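Local coordinates for protein inorganic pyrophosphatase (Neisseria gonorrhoeae, PDB 5TEA) that probably catalyses the magnesium-dependent hydrolysis of inorganic pyrophosphate to two phosphate ions, working as a homohexamer in the cytoplasm, at residues V21-I26 with K171-K175; T63-I68 with L79-T85; L72-G76 with G109-D113; V99-K104 with G165-A170; M103-D107 with F147-K151. One frame throughout, in Å; residues are numbered along the deposited sequence.

Contact 1: V21-I26 with K171-K175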
# COMPACT_ATOMS: atom_id res chain seq x y z
N VAL B 21 -11.69 33.86 4.14
CA VAL B 21 -12.86 33.23 4.76
C VAL B 21 -14.12 33.62 4.01
O VAL B 21 -14.95 32.76 3.66
CB VAL B 21 -12.95 33.61 6.25
CG1 VAL B 21 -14.15 32.92 6.88
CG2 VAL B 21 -11.66 33.23 6.96
N ASP B 22 -14.31 34.92 3.75
CA ASP B 22 -15.48 35.38 3.02
C ASP B 22 -15.59 34.72 1.65
O ASP B 22 -16.69 34.35 1.22
CB ASP B 22 -15.44 36.90 2.85
CG ASP B 22 -15.95 37.65 4.07
OD1 ASP B 22 -16.46 37.00 5.00
OD2 ASP B 22 -15.85 38.89 4.09
N GLY B 23 -14.47 34.55 0.95
CA GLY B 23 -14.52 33.88 -0.34
C GLY B 23 -14.65 32.38 -0.28
O GLY B 23 -14.83 31.74 -1.32
N GLY B 24 -14.57 31.80 0.91
CA GLY B 24 -14.67 30.37 1.09
C GLY B 24 -13.44 29.58 0.71
O GLY B 24 -13.52 28.35 0.59
N ILE B 25 -12.30 30.23 0.51
CA ILE B 25 -11.04 29.55 0.22
C ILE B 25 -10.12 29.87 1.38
O ILE B 25 -9.66 31.01 1.51
CB ILE B 25 -10.43 29.99 -1.12
CG1 ILE B 25 -11.46 29.91 -2.23
CG2 ILE B 25 -9.19 29.12 -1.46
CD1 ILE B 25 -11.94 28.52 -2.52
N ILE B 26 -9.86 28.88 2.25
CA ILE B 26 -9.10 29.10 3.47
C ILE B 26 -7.81 28.28 3.42
O ILE B 26 -7.63 27.40 2.58
CB ILE B 26 -9.91 28.72 4.72
CG1 ILE B 26 -10.19 27.21 4.71
CG2 ILE B 26 -11.18 29.59 4.79
CD1 ILE B 26 -10.93 26.72 5.92
N LYS B 171 -18.67 29.36 7.60
CA LYS B 171 -17.93 30.62 7.65
C LYS B 171 -18.16 31.35 8.96
O LYS B 171 -17.25 31.99 9.49
CB LYS B 171 -18.35 31.52 6.48
CG LYS B 171 -17.81 31.05 5.15
CD LYS B 171 -18.34 31.92 4.02
CE LYS B 171 -18.07 31.31 2.65
NZ LYS B 171 -18.73 32.09 1.57
N LYS B 172 -19.39 31.31 9.48
CA LYS B 172 -19.65 31.98 10.74
C LYS B 172 -18.83 31.35 11.86
O LYS B 172 -18.26 32.06 12.70
CB LYS B 172 -21.14 31.94 11.05
CG LYS B 172 -21.52 32.61 12.36
CD LYS B 172 -23.02 32.54 12.60
CE LYS B 172 -23.49 31.10 12.72
NZ LYS B 172 -22.78 30.36 13.81
N VAL B 173 -18.76 30.02 11.88
CA VAL B 173 -17.94 29.31 12.86
C VAL B 173 -16.48 29.72 12.75
O VAL B 173 -15.82 30.01 13.75
CB VAL B 173 -18.12 27.79 12.70
CG1 VAL B 173 -17.11 27.02 13.57
CG2 VAL B 173 -19.56 27.39 13.02
N ILE B 174 -15.96 29.77 11.52
CA ILE B 174 -14.57 30.18 11.31
C ILE B 174 -14.35 31.60 11.83
O ILE B 174 -13.39 31.86 12.56
CB ILE B 174 -14.18 30.06 9.82
CG1 ILE B 174 -14.19 28.58 9.38
CG2 ILE B 174 -12.80 30.63 9.60
CD1 ILE B 174 -14.14 28.38 7.84
N LYS B 175 -15.24 32.53 11.47
CA LYS B 175 -15.06 33.92 11.89
C LYS B 175 -15.12 34.05 13.42
O LYS B 175 -14.40 34.87 14.01
CB LYS B 175 -16.10 34.81 11.22
CG LYS B 175 -15.84 34.99 9.73
CD LYS B 175 -16.85 35.94 9.11
CE LYS B 175 -16.17 36.81 8.08
NZ LYS B 175 -17.10 37.79 7.45
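V21 and D22 bring the turn of a short beta hairpin against one side of the C-terminal helix 167-183, meeting I174, K171 and K175. The turn V21-G24 is type I, and because G24 and I25 both face D20 it makes a G1 beta bulge; it links strand 19-20 to strand 25-32 in the curled sheet of the pyrophosphatase fold.

V21 and I174 run antiparallel past one another, so their branched ends overlap alongside: V21 CG1 sits 3.8 Å from I174 CG2. With V21 CG1 anti to the backbone N (chi1 -179°), that same methyl also reaches K175 CG at 3.9 Å. The other branch of I174 goes deeper, and its CD1 meets I26 CD1 tip to tip at 4.1 Å. I68 and V99 also pack on both isoleucines, which makes this the buried side of the contact.

The lysines cover the outer side. K171 stretches its extended chain along the turn, with CD 3.5 Å from V21 O and CE 3.9 Å from G24 CA. Its NZ then donates to D22 O at 3.1 Å, coming in 38° above the carbonyl plane and so off the lone pairs; the same ammonium has a salt bridge to E168, one turn back in the helix. D22 starts out pointing away from the helix, yet its carboxylate swings back to cross K175 at about a right angle. In that salt bridge K175 NZ lies 2.7 Å from D22 OD1, on the syn lone pair.

Contact 2: T63-I68 with L79-T85; sequences TNYGFI and LDVLLVT. With CA (calcium ion), chain I.
Strands 64-67 and 80-83 are antiparallel neighbours in the curled sheet of the pyrophosphatase fold, and Y65 and D80 at the active-site end share one face of it. The ladder is held by G66 N to V81 O at 2.8 Å and V81 N to G66 O at 2.7 Å. Further on, I68 N meets L79 O almost head-on, nearly along the C=O axis, while I68 CG1 tucks against V81 CG2 at 3.5 Å.

At the far end N64 does most of the gripping. Its ND2 gives one hydrogen to T85 OG1 (2.8 Å), only 4° out of the amide plane, and the other to L83 O (3.0 Å), more tilted; T85 OG1 is in turn hydrogen-bonded to Q87 O. OD1 takes A34 N and L89 N, so the buried amide is fixed in rotation. N64 O accepts from L83 N and T63 OG1, which reach it from opposite faces of its plane.

The Y65 ring passes L82 obliquely, with CD1 3.7 Å from L82 CD2, and its OH comes 3.1 Å from D80 OD2, ring and carboxylate planes 35° apart. D80 OD2 binds the calcium at 2.7 Å and also takes a hydrogen bond from K114. With metal and lysine on one oxygen, the carboxylate is well restrained, and the phenol next to it is consistent with the substrate-binding role predicted for Y65 beside the metal.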
# COMPACT_ATOMS: atom_id res chain seq x y z
N THR B 63 -11.61 10.71 6.77
CA THR B 63 -11.11 11.76 5.88
C THR B 63 -9.75 12.19 6.40
O THR B 63 -9.34 11.81 7.49
CB THR B 63 -12.02 12.99 5.86
OG1 THR B 63 -11.87 13.70 7.10
CG2 THR B 63 -13.49 12.57 5.69
N ASN B 64 -9.04 13.01 5.62
CA ASN B 64 -7.87 13.66 6.20
C ASN B 64 -8.35 14.59 7.31
O ASN B 64 -9.49 15.06 7.31
CB ASN B 64 -7.09 14.44 5.14
CG ASN B 64 -6.74 13.59 3.95
OD1 ASN B 64 -5.82 12.75 4.01
ND2 ASN B 64 -7.45 13.80 2.84
N TYR B 65 -7.47 14.84 8.28
CA TYR B 65 -7.82 15.63 9.45
C TYR B 65 -6.80 16.74 9.62
O TYR B 65 -5.59 16.48 9.67
CB TYR B 65 -7.85 14.74 10.70
CG TYR B 65 -8.57 15.31 11.90
CD1 TYR B 65 -9.94 15.11 12.08
CD2 TYR B 65 -7.87 16.01 12.88
CE1 TYR B 65 -10.59 15.62 13.18
CE2 TYR B 65 -8.52 16.51 14.00
CZ TYR B 65 -9.88 16.31 14.14
OH TYR B 65 -10.54 16.78 15.24
N GLY B 66 -7.27 17.98 9.71
CA GLY B 66 -6.33 19.09 9.87
C GLY B 66 -6.86 20.24 10.70
O GLY B 66 -7.84 20.08 11.43
N PHE B 67 -6.25 21.42 10.58
CA PHE B 67 -6.74 22.57 11.32
C PHE B 67 -6.56 23.84 10.50
O PHE B 67 -5.81 23.87 9.52
CB PHE B 67 -6.04 22.73 12.68
CG PHE B 67 -4.60 23.14 12.58
CD1 PHE B 67 -3.60 22.20 12.37
CD2 PHE B 67 -4.23 24.47 12.74
CE1 PHE B 67 -2.26 22.57 12.31
CE2 PHE B 67 -2.89 24.85 12.67
CZ PHE B 67 -1.91 23.90 12.45
N ILE B 68 -7.24 24.89 10.93
CA ILE B 68 -7.13 26.22 10.32
C ILE B 68 -6.18 27.04 11.18
O ILE B 68 -6.45 27.23 12.38
CB ILE B 68 -8.49 26.91 10.21
CG1 ILE B 68 -9.50 26.05 9.42
CG2 ILE B 68 -8.32 28.26 9.55
CD1 ILE B 68 -10.93 26.63 9.44
N LEU B 79 -9.33 25.05 15.51
CA LEU B 79 -10.53 24.69 14.74
C LEU B 79 -10.18 23.59 13.76
O LEU B 79 -9.31 23.77 12.91
CB LEU B 79 -11.08 25.92 14.01
CG LEU B 79 -12.33 25.71 13.13
CD1 LEU B 79 -13.42 24.99 13.90
CD2 LEU B 79 -12.85 27.08 12.62
N ASP B 80 -10.85 22.44 13.89
CA ASP B 80 -10.48 21.25 13.14
C ASP B 80 -11.09 21.27 11.74
O ASP B 80 -12.08 21.97 11.47
CB ASP B 80 -10.95 19.98 13.85
CG ASP B 80 -10.51 19.93 15.29
OD1 ASP B 80 -9.31 20.14 15.58
OD2 ASP B 80 -11.40 19.66 16.11
N VAL B 81 -10.49 20.48 10.85
CA VAL B 81 -10.88 20.40 9.44
C VAL B 81 -10.96 18.93 9.04
O VAL B 81 -10.03 18.16 9.29
CB VAL B 81 -9.89 21.13 8.52
CG1 VAL B 81 -10.30 20.94 7.04
CG2 VAL B 81 -9.83 22.61 8.86
N LEU B 82 -12.09 18.56 8.41
CA LEU B 82 -12.24 17.31 7.68
C LEU B 82 -11.99 17.62 6.21
O LEU B 82 -12.81 18.28 5.57
CB LEU B 82 -13.63 16.72 7.90
CG LEU B 82 -14.04 16.60 9.38
CD1 LEU B 82 -15.41 15.94 9.51
CD2 LEU B 82 -13.00 15.78 10.17
N LEU B 83 -10.85 17.17 5.67
CA LEU B 83 -10.45 17.45 4.30
C LEU B 83 -10.63 16.18 3.48
O LEU B 83 -9.95 15.18 3.73
CB LEU B 83 -9.01 17.93 4.24
CG LEU B 83 -8.47 18.21 2.83
CD1 LEU B 83 -9.06 19.51 2.30
CD2 LEU B 83 -6.95 18.25 2.85
N VAL B 84 -11.54 16.23 2.51
CA VAL B 84 -11.93 15.06 1.73
C VAL B 84 -11.12 15.03 0.44
O VAL B 84 -11.14 15.98 -0.34
CB VAL B 84 -13.43 15.07 1.44
CG1 VAL B 84 -13.83 13.90 0.53
CG2 VAL B 84 -14.22 15.05 2.77
N THR B 85 -10.40 13.93 0.22
CA THR B 85 -9.66 13.70 -1.01
C THR B 85 -9.85 12.24 -1.42
O THR B 85 -10.22 11.40 -0.60
CB THR B 85 -8.14 13.95 -0.87
OG1 THR B 85 -7.60 13.08 0.13
CG2 THR B 85 -7.82 15.41 -0.51
CA CA I . -11.34 21.56 17.97
O HOH W 1 -9.22 17.25 17.45
O HOH W 2 -12.79 22.46 16.28
O HOH W 3 -10.56 19.74 18.18

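Contact 3: L72-G76 with G109-D113. With CA (calcium ion), chain I.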
# COMPACT_ATOMS: atom_id res chain seq x y z
N LEU B 72 -9.33 29.54 17.13
CA LEU B 72 -9.50 28.87 18.42
C LEU B 72 -10.94 28.44 18.62
O LEU B 72 -11.86 29.25 18.45
CB LEU B 72 -9.10 29.79 19.58
CG LEU B 72 -7.63 30.13 19.83
CD1 LEU B 72 -7.51 30.90 21.14
CD2 LEU B 72 -6.79 28.86 19.87
N ASP B 73 -11.14 27.18 19.01
CA ASP B 73 -12.39 26.75 19.63
C ASP B 73 -12.61 27.49 20.95
O ASP B 73 -11.70 28.07 21.52
CB ASP B 73 -12.36 25.26 19.92
CG ASP B 73 -12.99 24.42 18.83
OD1 ASP B 73 -13.69 24.96 17.95
OD2 ASP B 73 -12.78 23.19 18.87
N GLU B 74 -13.85 27.41 21.44
CA GLU B 74 -14.22 28.10 22.68
C GLU B 74 -13.44 27.61 23.89
O GLU B 74 -13.37 28.32 24.90
CB GLU B 74 -15.73 27.96 22.94
N ASP B 75 -12.83 26.42 23.80
CA ASP B 75 -12.02 25.86 24.88
C ASP B 75 -10.52 26.10 24.71
O ASP B 75 -9.75 25.69 25.58
CB ASP B 75 -12.25 24.35 24.97
CG ASP B 75 -11.79 23.63 23.72
OD1 ASP B 75 -12.39 23.90 22.66
OD2 ASP B 75 -10.82 22.85 23.79
N GLY B 76 -10.09 26.72 23.60
CA GLY B 76 -8.68 26.86 23.29
C GLY B 76 -8.13 25.83 22.32
O GLY B 76 -6.94 25.87 22.01
N GLY B 109 -18.68 17.45 26.33
CA GLY B 109 -19.34 18.61 26.92
C GLY B 109 -18.94 19.95 26.34
O GLY B 109 -19.34 20.99 26.88
N GLU B 110 -18.13 19.97 25.28
CA GLU B 110 -17.69 21.20 24.65
C GLU B 110 -18.05 21.18 23.18
O GLU B 110 -18.08 20.13 22.55
CB GLU B 110 -16.16 21.40 24.79
CG GLU B 110 -15.65 21.40 26.24
CD GLU B 110 -15.68 22.78 26.87
OE1 GLU B 110 -15.17 22.93 28.00
OE2 GLU B 110 -16.22 23.71 26.24
N VAL B 111 -18.29 22.37 22.62
CA VAL B 111 -18.44 22.48 21.17
C VAL B 111 -17.09 22.17 20.53
O VAL B 111 -16.05 22.69 20.95
CB VAL B 111 -18.93 23.89 20.79
CG1 VAL B 111 -18.98 24.05 19.26
CG2 VAL B 111 -20.30 24.16 21.42
N ASP B 112 -17.11 21.31 19.50
CA ASP B 112 -15.88 20.93 18.81
C ASP B 112 -16.18 20.74 17.32
O ASP B 112 -15.97 19.68 16.74
CB ASP B 112 -15.28 19.67 19.42
CG ASP B 112 -13.86 19.41 18.95
OD1 ASP B 112 -13.18 20.37 18.54
OD2 ASP B 112 -13.42 18.24 18.97
N ASP B 113 -16.68 21.81 16.69
CA ASP B 113 -17.10 21.74 15.29
C ASP B 113 -15.92 21.45 14.38
O ASP B 113 -14.77 21.78 14.69
CB ASP B 113 -17.74 23.07 14.85
CG ASP B 113 -19.00 23.40 15.63
OD1 ASP B 113 -19.67 22.47 16.12
OD2 ASP B 113 -19.34 24.62 15.73
CA CA I . -11.34 21.56 17.97
O HOH W 2 -12.79 22.46 16.28
O HOH W 3 -10.56 19.74 18.18
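D73 and D112 face each other with their CA atoms 6.8 Å apart, where the type I turn D73-G76 comes up against the end of the short strand 110-111. Their side chains cross at about a right angle, carboxylate planes 77° apart, and converge on one calcium ion. D73 OD2 binds it at 2.4 Å and D112 OD1 at 2.3 Å. D112 CG stands anti to the backbone N (chi1 -167°), which swings the carboxylate over toward D73.

D73 OD2 and D112 OD1 come within 2.9 Å of each other, a closeness between two acidic oxygens that the shared metal accounts for. D77, the carbonyl of E78, D80 and two waters fill out the seven ligands. The second half of the turn already belongs to the family signature of these pyrophosphatases, the acidic run D75-V81, which supplies most of the protein ligands. The second oxygen of D112 has a salt bridge to K114.

One of the calcium waters also ties in the backbone, donating to D113 O with its oxygen 2.6 Å away. Farther out, D75 CB lies 4.2 Å from E110 OE2, and D75 OD1 keeps 5.2 Å from that same oxygen. D75 OD2 has a weak hydrogen bond from D77 N, whereas its OD1 is buried here without a partner in the model; D75 is a predicted magnesium ligand.

Contact 4: V99-K104 with G165-A170; sequences VIGVMK and GGAEEA. Unlike the reference sequence in segment 165-170: G166 (reference Asp).
The flat groups here are the two peptide carbonyls that V102 and G165 present to each other. G165 N lies in the carbonyl plane of V102 and donates to V102 O at 2.7 Å, its N-H pointing almost straight at the oxygen (178°). The return bond, V102 N to G165 O at 2.9 Å, is bent differently: the donor stands 43° above the G165 carbonyl plane. Beside this antiparallel hydrogen-bonded pair, G165 O is also 3.2 Å from G101 CA, a close approach at the classic beta bulge that I100 and G101 form opposite V116.

Right after the pair the chain turns into helix 167-183, with G166, which stands in place of the reference aspartate, at the N-cap position. The first helical turn lays A170 on the strand, where its CB touches V99 CG1 at 3.6 Å and V102 CB at 3.7 Å. G101 O is nearer still, 3.4 Å from that methyl. V102 holds CG1 between its backbone N and carbonyl carbon (chi1 54°), tucked against G165 CA and the start of the helix.

Farther along the strand K104, its chain folded back, passes E169 obliquely. A water joins them, accepting from K104 NZ at 2.8 Å and donating to E169 OE1 at 2.7 Å. K104 NZ also has a salt bridge to D113, so the lysine probably shares its charge between that direct carboxylate and a water-mediated one.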
# COMPACT_ATOMS: atom_id res chain seq x y z
N VAL B 99 -14.15 25.69 1.53
CA VAL B 99 -15.10 25.36 2.60
C VAL B 99 -16.41 24.90 1.96
O VAL B 99 -17.03 25.66 1.21
CB VAL B 99 -15.35 26.59 3.49
CG1 VAL B 99 -16.45 26.29 4.54
CG2 VAL B 99 -14.08 27.09 4.13
N ILE B 100 -16.84 23.67 2.25
CA ILE B 100 -18.10 23.18 1.70
C ILE B 100 -19.17 22.90 2.74
O ILE B 100 -20.32 22.63 2.36
CB ILE B 100 -17.92 21.94 0.78
CG1 ILE B 100 -17.49 20.71 1.58
CG2 ILE B 100 -16.99 22.25 -0.41
CD1 ILE B 100 -17.57 19.41 0.78
N GLY B 101 -18.86 22.97 4.04
CA GLY B 101 -19.85 22.72 5.06
C GLY B 101 -19.21 22.66 6.44
O GLY B 101 -18.01 22.93 6.59
N VAL B 102 -20.02 22.32 7.43
CA VAL B 102 -19.52 22.16 8.80
C VAL B 102 -20.24 21.00 9.47
O VAL B 102 -21.45 20.83 9.32
CB VAL B 102 -19.64 23.45 9.63
CG1 VAL B 102 -21.08 24.02 9.63
CG2 VAL B 102 -19.09 23.26 11.05
N MET B 103 -19.46 20.16 10.16
CA MET B 103 -20.01 19.14 11.03
C MET B 103 -20.12 19.74 12.43
O MET B 103 -19.10 19.94 13.08
CB MET B 103 -19.12 17.89 11.02
CG MET B 103 -19.75 16.73 11.75
SD MET B 103 -18.65 15.29 11.79
CE MET B 103 -17.55 15.76 13.12
N LYS B 104 -21.34 20.08 12.86
CA LYS B 104 -21.54 20.57 14.22
C LYS B 104 -21.41 19.41 15.19
O LYS B 104 -22.11 18.40 15.05
CB LYS B 104 -22.90 21.24 14.37
CG LYS B 104 -23.06 22.49 13.52
CD LYS B 104 -22.18 23.62 14.02
CE LYS B 104 -22.71 24.17 15.34
NZ LYS B 104 -21.99 25.38 15.82
N GLY B 165 -24.00 21.53 8.60
CA GLY B 165 -24.30 22.90 8.20
C GLY B 165 -23.68 23.21 6.86
O GLY B 165 -22.72 22.55 6.45
N GLY B 166 -24.20 24.22 6.16
CA GLY B 166 -23.67 24.59 4.87
C GLY B 166 -22.47 25.51 5.01
O GLY B 166 -21.99 25.79 6.11
N ALA B 167 -21.98 26.00 3.87
CA ALA B 167 -20.75 26.78 3.87
C ALA B 167 -20.92 28.11 4.58
O ALA B 167 -19.96 28.62 5.18
CB ALA B 167 -20.24 27.00 2.45
N GLU B 168 -22.12 28.70 4.53
CA GLU B 168 -22.30 29.98 5.20
C GLU B 168 -22.27 29.81 6.72
O GLU B 168 -21.63 30.61 7.42
CB GLU B 168 -23.59 30.65 4.73
CG GLU B 168 -23.49 31.24 3.30
CD GLU B 168 -22.22 32.09 3.07
OE1 GLU B 168 -21.41 31.74 2.18
OE2 GLU B 168 -22.03 33.10 3.80
N GLU B 169 -22.93 28.77 7.25
CA GLU B 169 -22.77 28.47 8.67
C GLU B 169 -21.32 28.15 9.01
O GLU B 169 -20.83 28.55 10.08
CB GLU B 169 -23.69 27.32 9.10
CG GLU B 169 -23.63 27.07 10.63
CD GLU B 169 -24.58 25.98 11.15
OE1 GLU B 169 -24.68 25.82 12.39
OE2 GLU B 169 -25.22 25.28 10.34
N ALA B 170 -20.63 27.41 8.14
CA ALA B 170 -19.21 27.11 8.39
C ALA B 170 -18.38 28.38 8.46
O ALA B 170 -17.49 28.50 9.31
CB ALA B 170 -18.67 26.18 7.31
O HOH W 4 -23.24 27.27 14.18

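Contact 5: M103-D107 with F147-K151; sequences MKFVD and FNHYK
M103, F105 and D107 each hold CG anti to the backbone N, with chi1 -172° in M103 and D107 and much the same in F105, so these alternate residues of one strand all send their side chains toward F147, Y150 and K151. M103 then bends at its last torsion and lays its methyl on the F147 ring. CE sits over one face, 3.9 Å from the centroid, in a CH-pi contact, and nearest to CG at 3.6 Å. The sulfur approaches obliquely, with SD 4.7 Å from the same centroid, which makes this a Met-aromatic contact as well.

F105 meets F147 in a T-shaped pair: the edge of F147 points at the face of F105, with centroids 5.7 Å apart and planes at 71°. The edge of F105 is used too, since F147 O lies close to its plane, 3.3 Å from CE1. All this pins the last part of helix 137-149 to strand 94-107, on the side of the curled pyrophosphatase sheet where L82 also touches both M103 and F147.

Three residues on from F147, Y150, predicted to bind substrate, sets its ring edge toward F105, with CE1 4.0 Å from F105 CZ. The D107 carboxylate comes to the same ring's edge, nearly perpendicular to it, and OD2 is 2.9 Å from Y150 OH. K61 makes a cation-pi contact with Y150. K151 lays its CG on a face of the Y150 ring and carries its CE to 3.9 Å from D107 OD1, with its ammonium near R53, another residue predicted to bind substrate.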
# COMPACT_ATOMS: atom_id res chain seq x y z
N MET B 103 -19.46 20.16 10.16
CA MET B 103 -20.01 19.14 11.03
C MET B 103 -20.12 19.74 12.43
O MET B 103 -19.10 19.94 13.08
CB MET B 103 -19.12 17.89 11.02
CG MET B 103 -19.75 16.73 11.75
SD MET B 103 -18.65 15.29 11.79
CE MET B 103 -17.55 15.76 13.12
N LYS B 104 -21.34 20.08 12.86
CA LYS B 104 -21.54 20.57 14.22
C LYS B 104 -21.41 19.41 15.19
O LYS B 104 -22.11 18.40 15.05
CB LYS B 104 -22.90 21.24 14.37
CG LYS B 104 -23.06 22.49 13.52
CD LYS B 104 -22.18 23.62 14.02
CE LYS B 104 -22.71 24.17 15.34
NZ LYS B 104 -21.99 25.38 15.82
N PHE B 105 -20.55 19.56 16.19
CA PHE B 105 -20.10 18.39 16.94
C PHE B 105 -19.85 18.79 18.38
O PHE B 105 -19.29 19.86 18.66
CB PHE B 105 -18.84 17.81 16.30
CG PHE B 105 -18.37 16.52 16.91
CD1 PHE B 105 -19.15 15.38 16.85
CD2 PHE B 105 -17.12 16.45 17.50
CE1 PHE B 105 -18.69 14.17 17.41
CE2 PHE B 105 -16.64 15.25 18.05
CZ PHE B 105 -17.43 14.11 18.00
N VAL B 106 -20.25 17.92 19.30
CA VAL B 106 -20.03 18.11 20.72
C VAL B 106 -19.17 16.95 21.19
O VAL B 106 -19.48 15.78 20.91
CB VAL B 106 -21.35 18.19 21.49
CG1 VAL B 106 -21.09 18.25 22.99
CG2 VAL B 106 -22.14 19.43 21.03
N ASP B 107 -18.09 17.28 21.88
CA ASP B 107 -17.09 16.30 22.33
C ASP B 107 -16.82 16.63 23.79
O ASP B 107 -16.32 17.72 24.09
CB ASP B 107 -15.82 16.41 21.49
CG ASP B 107 -14.81 15.30 21.77
OD1 ASP B 107 -14.89 14.64 22.82
OD2 ASP B 107 -13.92 15.10 20.92
N PHE B 147 -17.56 9.75 13.99
CA PHE B 147 -17.37 10.69 15.08
C PHE B 147 -18.35 10.47 16.21
O PHE B 147 -18.07 10.91 17.33
CB PHE B 147 -17.43 12.13 14.54
CG PHE B 147 -16.15 12.54 13.86
CD1 PHE B 147 -15.03 12.84 14.61
CD2 PHE B 147 -16.05 12.53 12.47
CE1 PHE B 147 -13.81 13.17 14.00
CE2 PHE B 147 -14.83 12.84 11.85
CZ PHE B 147 -13.72 13.18 12.61
N ASN B 148 -19.49 9.81 15.96
CA ASN B 148 -20.41 9.44 17.03
C ASN B 148 -19.90 8.28 17.87
O ASN B 148 -20.37 8.09 19.00
CB ASN B 148 -21.78 9.06 16.44
CG ASN B 148 -22.65 10.27 16.15
OD1 ASN B 148 -22.43 11.34 16.70
ND2 ASN B 148 -23.67 10.09 15.30
N HIS B 149 -18.94 7.51 17.36
CA HIS B 149 -18.57 6.27 18.01
C HIS B 149 -17.08 6.06 18.27
O HIS B 149 -16.70 5.03 18.85
CB HIS B 149 -19.09 5.09 17.18
CG HIS B 149 -20.58 4.99 17.17
ND1 HIS B 149 -21.30 4.44 18.21
CD2 HIS B 149 -21.50 5.40 16.26
CE1 HIS B 149 -22.59 4.49 17.93
NE2 HIS B 149 -22.74 5.07 16.76
N TYR B 150 -16.21 7.00 17.87
CA TYR B 150 -14.78 6.66 17.86
C TYR B 150 -14.17 6.56 19.25
O TYR B 150 -13.07 6.00 19.38
CB TYR B 150 -14.00 7.66 17.00
CG TYR B 150 -13.80 9.02 17.62
CD1 TYR B 150 -14.86 9.92 17.72
CD2 TYR B 150 -12.55 9.42 18.09
CE1 TYR B 150 -14.67 11.18 18.28
CE2 TYR B 150 -12.35 10.67 18.64
CZ TYR B 150 -13.41 11.55 18.73
OH TYR B 150 -13.22 12.79 19.28
N LYS B 151 -14.84 7.04 20.29
CA LYS B 151 -14.38 6.83 21.65
C LYS B 151 -15.15 5.72 22.37
O LYS B 151 -15.03 5.59 23.59
CB LYS B 151 -14.46 8.14 22.44
CG LYS B 151 -13.52 9.23 21.92
CD LYS B 151 -13.66 10.49 22.76
CE LYS B 151 -12.56 11.50 22.46
NZ LYS B 151 -11.28 11.14 23.13

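In the fold
All five contacts reach the curled main sheet. Contact 1 spans nearly the whole chain and encloses the others; contact 4 starts from the same strand as contact 5, and both begin after contact 2 has closed. Contacts 1 and 4, centres about 9 Å apart, use helix 167-183, which lies against strands 25-32 and 94-107. Contact 5 brings helix 137-149 to strand 94-107, its centre about 22 Å from contact 1. Contacts 2 and 3, centres about 16 Å apart, share the calcium ion and two waters, and their segments alternate along the chain. The salt bridge K104-D113, next to the metal ligand D112, joins contact 3 to contacts 4 and 5: the sheet carries the metal site, with the helices packed on it.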